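Local coordinates for xylanase inhibitor TL-XI (Triticum aestivum, PDB 3G7M), which inhibits xylanases noncompetitively as a small member of the thaumatin-like protein family, a role in keeping with plant defence, at residues T4-P15 and G27-L38. The protein carries 4 engineered substitutions. Sequence-based numbering, arbitrary orientation.
Sequences TITNRCHFTVWP and GTELHPGASWSL
N7 and L30 tie segments 4-15 and 27-38 together. The firm cross-links of N7 come from its backbone: its N donates to A34 O (3.0 Å), and its O receives G33 N from the type II turn H31-A34. A chi1 of 179° swings the N7 amide away from its own N and toward the 8-12 loop, where ND2 meets F11 O at 3.1 Å in a straight bond lying in the amide plane. Across the contact ND2 also reaches L30 O at 2.9 Å, but this bond is bent to 128° at the hydrogen and so weak. OD1 accepts from C9 N at 3.2 Å, closing an Asx turn beside the C9-C150 disulfide. Trimmed to an alanine, N7 would lose its whole amide, and C9 N and F11 O would probably be left without that partner, the 8-12 loop being less firmly tied.

L30 O serves both ND2 and V13 N, while L30 N donates to V13 O at 2.8 Å, making a single antiparallel bridge. Beyond the turn, strands 4-7 and 35-38 run antiparallel (174°), and I5 and W36 exchange backbone bonds in both directions, I5 N to W36 O at 3.0 Å. On the side-chain face of I5 and W36, I5 CD1 meets L38 CD1 at 3.7 Å; P15 CG lies 3.6 Å from L30 CD1. Buried N7 thus has both amide ends and both backbone polar atoms engaged, consistent with hydrogen bonding holding the passage from strand 3-7 of one thaumatin-fold sheet to strand 13-19 of the other.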
loop_
_atom_site.group_PDB
_atom_site.type_symbol
_atom_site.label_atom_id
_atom_site.label_comp_id
_atom_site.label_asym_id
_atom_site.label_seq_id
_atom_site.Cartn_x
_atom_site.Cartn_y
_atom_site.Cartn_z
ATOM N N THR A 4 2.711 1.181 -9.427
ATOM C CA THR A 4 2.026 2.460 -9.467
ATOM C C THR A 4 0.994 2.443 -8.368
ATOM O O THR A 4 0.182 1.529 -8.298
ATOM C CB THR A 4 1.351 2.709 -10.864
ATOM O OG1 THR A 4 2.260 2.372 -11.924
ATOM C CG2 THR A 4 0.892 4.181 -11.036
ATOM N N ILE A 5 1.026 3.442 -7.497
ATOM C CA ILE A 5 -0.011 3.604 -6.455
ATOM C C ILE A 5 -0.880 4.828 -6.753
ATOM O O ILE A 5 -0.394 5.950 -6.799
ATOM C CB ILE A 5 0.603 3.685 -5.039
ATOM C CG1 ILE A 5 1.312 2.374 -4.694
ATOM C CG2 ILE A 5 -0.448 4.032 -3.994
ATOM C CD1 ILE A 5 2.427 2.567 -3.687
ATOM N N THR A 6 -2.166 4.589 -6.979
ATOM C CA THR A 6 -3.098 5.617 -7.434
ATOM C C THR A 6 -4.129 5.934 -6.348
ATOM O O THR A 6 -4.671 5.038 -5.686
ATOM C CB THR A 6 -3.826 5.181 -8.724
ATOM O OG1 THR A 6 -2.857 4.834 -9.735
ATOM C CG2 THR A 6 -4.733 6.278 -9.243
ATOM N N ASN A 7 -4.390 7.227 -6.174
ATOM C CA ASN A 7 -5.425 7.694 -5.247
ATOM C C ASN A 7 -6.699 8.138 -5.966
ATOM O O ASN A 7 -6.694 9.179 -6.639
ATOM C CB ASN A 7 -4.872 8.817 -4.367
ATOM C CG ASN A 7 -5.892 9.349 -3.405
ATOM O OD1 ASN A 7 -6.792 8.621 -2.981
ATOM N ND2 ASN A 7 -5.758 10.629 -3.053
ATOM N N ARG A 8 -7.760 7.305 -5.844
ATOM C CA ARG A 8 -9.069 7.607 -6.462
ATOM C C ARG A 8 -10.155 8.104 -5.466
ATOM O O ARG A 8 -11.337 8.219 -5.820
ATOM C CB ARG A 8 -9.578 6.461 -7.359
ATOM C CG ARG A 8 -9.011 6.541 -8.777
ATOM C CD ARG A 8 -9.670 5.623 -9.843
ATOM N NE ARG A 8 -9.181 5.993 -11.195
ATOM C CZ ARG A 8 -8.103 5.468 -11.810
ATOM N NH1 ARG A 8 -7.391 4.497 -11.232
ATOM N NH2 ARG A 8 -7.743 5.910 -13.026
ATOM N N CYS A 9 -9.736 8.425 -4.242
ATOM C CA CYS A 9 -10.599 9.044 -3.248
ATOM C C CYS A 9 -10.777 10.559 -3.484
ATOM O O CYS A 9 -9.984 11.195 -4.194
ATOM C CB CYS A 9 -10.010 8.796 -1.872
ATOM S SG CYS A 9 -9.442 7.122 -1.681
ATOM N N HIS A 10 -11.826 11.139 -2.902
ATOM C CA HIS A 10 -12.039 12.585 -3.007
ATOM C C HIS A 10 -11.214 13.390 -1.975
ATOM O O HIS A 10 -11.365 14.603 -1.847
ATOM C CB HIS A 10 -13.516 12.894 -2.811
ATOM C CG HIS A 10 -14.410 12.261 -3.831
ATOM N ND1 HIS A 10 -14.308 12.545 -5.187
ATOM C CD2 HIS A 10 -15.454 11.394 -3.687
ATOM C CE1 HIS A 10 -15.241 11.864 -5.838
ATOM N NE2 HIS A 10 -15.946 11.156 -4.952
ATOM N N PHE A 11 -10.363 12.709 -1.224
ATOM C CA PHE A 11 -9.526 13.346 -0.220
ATOM C C PHE A 11 -8.078 12.928 -0.407
ATOM O O PHE A 11 -7.788 11.924 -1.033
ATOM C CB PHE A 11 -9.999 13.024 1.209
ATOM C CG PHE A 11 -10.336 11.595 1.411
ATOM C CD1 PHE A 11 -11.651 11.175 1.402
ATOM C CD2 PHE A 11 -9.335 10.642 1.583
ATOM C CE1 PHE A 11 -11.982 9.825 1.575
ATOM C CE2 PHE A 11 -9.661 9.286 1.756
ATOM C CZ PHE A 11 -10.992 8.884 1.751
ATOM N N THR A 12 -7.166 13.718 0.134
ATOM C CA THR A 12 -5.757 13.411 0.026
ATOM C C THR A 12 -5.435 12.138 0.812
ATOM O O THR A 12 -5.826 12.015 1.976
ATOM C CB THR A 12 -4.917 14.586 0.562
ATOM O OG1 THR A 12 -5.465 15.830 0.060
ATOM C CG2 THR A 12 -3.453 14.444 0.127
ATOM N N VAL A 13 -4.746 11.188 0.183
ATOM C CA VAL A 13 -4.127 10.085 0.934
ATOM C C VAL A 13 -2.587 10.080 0.862
ATOM O O VAL A 13 -1.991 10.572 -0.122
ATOM C CB VAL A 13 -4.662 8.705 0.541
ATOM C CG1 VAL A 13 -6.153 8.736 0.423
ATOM C CG2 VAL A 13 -4.054 8.245 -0.707
ATOM N N TRP A 14 -1.964 9.523 1.913
ATOM C CA TRP A 14 -0.508 9.492 2.068
ATOM C C TRP A 14 0.010 8.053 2.011
ATOM O O TRP A 14 0.124 7.396 3.044
ATOM C CB TRP A 14 -0.113 10.159 3.404
ATOM C CG TRP A 14 -0.047 11.682 3.358
ATOM C CD1 TRP A 14 1.075 12.470 3.128
ATOM C CD2 TRP A 14 -1.128 12.583 3.530
ATOM N NE1 TRP A 14 0.738 13.795 3.158
ATOM C CE2 TRP A 14 -0.607 13.898 3.404
ATOM C CE3 TRP A 14 -2.489 12.414 3.784
ATOM C CZ2 TRP A 14 -1.409 15.044 3.522
ATOM C CZ3 TRP A 14 -3.296 13.561 3.914
ATOM C CH2 TRP A 14 -2.747 14.860 3.778
ATOM N N PRO A 15 0.317 7.548 0.806
ATOM C CA PRO A 15 0.744 6.153 0.680
ATOM C C PRO A 15 2.067 5.906 1.390
ATOM O O PRO A 15 2.904 6.797 1.420
ATOM C CB PRO A 15 0.924 5.970 -0.839
ATOM C CG PRO A 15 0.144 7.031 -1.446
ATOM C CD PRO A 15 0.222 8.197 -0.509
ATOM N N GLY A 27 7.284 7.241 1.545
ATOM C CA GLY A 27 5.996 7.527 0.932
ATOM C C GLY A 27 5.913 8.904 0.315
ATOM O O GLY A 27 6.919 9.642 0.191
ATOM N N THR A 28 4.680 9.270 -0.029
ATOM C CA THR A 28 4.401 10.568 -0.606
ATOM C C THR A 28 3.030 11.149 -0.180
ATOM O O THR A 28 2.260 10.549 0.595
ATOM C CB THR A 28 4.553 10.503 -2.127
ATOM O OG1 THR A 28 4.601 11.825 -2.651
ATOM C CG2 THR A 28 3.405 9.755 -2.758
ATOM N N GLU A 29 2.756 12.345 -0.666
ATOM C CA GLU A 29 1.448 12.927 -0.513
ATOM C C GLU A 29 0.738 12.763 -1.872
ATOM O O GLU A 29 1.268 13.188 -2.924
ATOM C CB GLU A 29 1.590 14.399 -0.095
ATOM C CG GLU A 29 0.309 15.251 -0.187
ATOM C CD GLU A 29 0.584 16.666 0.269
ATOM O OE1 GLU A 29 1.741 17.136 0.082
ATOM O OE2 GLU A 29 -0.346 17.307 0.818
ATOM N N LEU A 30 -0.430 12.117 -1.862
ATOM C CA LEU A 30 -1.211 11.988 -3.082
ATOM C C LEU A 30 -2.559 12.706 -3.036
ATOM O O LEU A 30 -3.482 12.247 -2.374
ATOM C CB LEU A 30 -1.416 10.528 -3.463
ATOM C CG LEU A 30 -0.240 9.799 -4.103
ATOM C CD1 LEU A 30 -0.711 8.459 -4.592
ATOM C CD2 LEU A 30 0.406 10.577 -5.246
ATOM N N HIS A 31 -2.668 13.823 -3.752
ATOM C CA HIS A 31 -3.939 14.501 -3.922
ATOM C C HIS A 31 -4.901 13.632 -4.718
ATOM O O HIS A 31 -4.476 12.759 -5.459
ATOM C CB HIS A 31 -3.739 15.859 -4.601
ATOM C CG HIS A 31 -2.933 16.815 -3.781
ATOM N ND1 HIS A 31 -1.572 16.983 -3.960
ATOM C CD2 HIS A 31 -3.289 17.634 -2.756
ATOM C CE1 HIS A 31 -1.128 17.887 -3.099
ATOM N NE2 HIS A 31 -2.149 18.297 -2.359
ATOM N N PRO A 32 -6.210 13.861 -4.550
ATOM C CA PRO A 32 -7.180 13.171 -5.368
ATOM C C PRO A 32 -6.780 13.209 -6.840
ATOM O O PRO A 32 -6.603 14.294 -7.424
ATOM C CB PRO A 32 -8.460 13.975 -5.128
ATOM C CG PRO A 32 -8.335 14.450 -3.794
ATOM C CD PRO A 32 -6.877 14.747 -3.582
ATOM N N GLY A 33 -6.628 12.008 -7.396
ATOM C CA GLY A 33 -6.358 11.798 -8.805
ATOM C C GLY A 33 -4.909 11.513 -9.115
ATOM O O GLY A 33 -4.582 11.108 -10.219
ATOM N N ALA A 34 -4.040 11.716 -8.135
ATOM C CA ALA A 34 -2.603 11.588 -8.347
ATOM C C ALA A 34 -2.085 10.180 -8.110
ATOM O O ALA A 34 -2.645 9.423 -7.322
ATOM C CB ALA A 34 -1.860 12.571 -7.483
ATOM N N SER A 35 -1.008 9.844 -8.809
ATOM C CA SER A 35 -0.394 8.535 -8.719
ATOM C C SER A 35 1.065 8.657 -8.307
ATOM O O SER A 35 1.699 9.712 -8.480
ATOM C CB SER A 35 -0.472 7.841 -10.071
ATOM O OG SER A 35 -1.801 7.914 -10.597
ATOM N N TRP A 36 1.606 7.563 -7.781
ATOM C CA TRP A 36 3.015 7.497 -7.425
ATOM C C TRP A 36 3.723 6.349 -8.139
ATOM O O TRP A 36 3.461 5.204 -7.865
ATOM C CB TRP A 36 3.148 7.387 -5.914
ATOM C CG TRP A 36 4.545 7.479 -5.387
ATOM C CD1 TRP A 36 5.611 8.104 -5.966
ATOM C CD2 TRP A 36 5.019 6.945 -4.145
ATOM N NE1 TRP A 36 6.727 7.977 -5.170
ATOM C CE2 TRP A 36 6.386 7.277 -4.042
ATOM C CE3 TRP A 36 4.417 6.206 -3.107
ATOM C CZ2 TRP A 36 7.158 6.906 -2.953
ATOM C CZ3 TRP A 36 5.184 5.836 -2.023
ATOM C CH2 TRP A 36 6.541 6.185 -1.953
ATOM N N SER A 37 4.620 6.663 -9.070
ATOM C CA SER A 37 5.327 5.627 -9.834
ATOM C C SER A 37 6.528 5.148 -9.065
ATOM O O SER A 37 7.358 5.925 -8.624
ATOM C CB SER A 37 5.756 6.161 -11.192
ATOM O OG SER A 37 4.638 6.657 -11.914
ATOM N N LEU A 38 6.612 3.849 -8.897
ATOM C CA LEU A 38 7.669 3.282 -8.109
ATOM C C LEU A 38 8.461 2.246 -8.883
ATOM O O LEU A 38 7.955 1.594 -9.790
ATOM C CB LEU A 38 7.090 2.700 -6.822
ATOM C CG LEU A 38 6.857 3.761 -5.733
ATOM C CD1 LEU A 38 5.866 3.271 -4.708
ATOM C CD2 LEU A 38 8.199 4.131 -5.071
#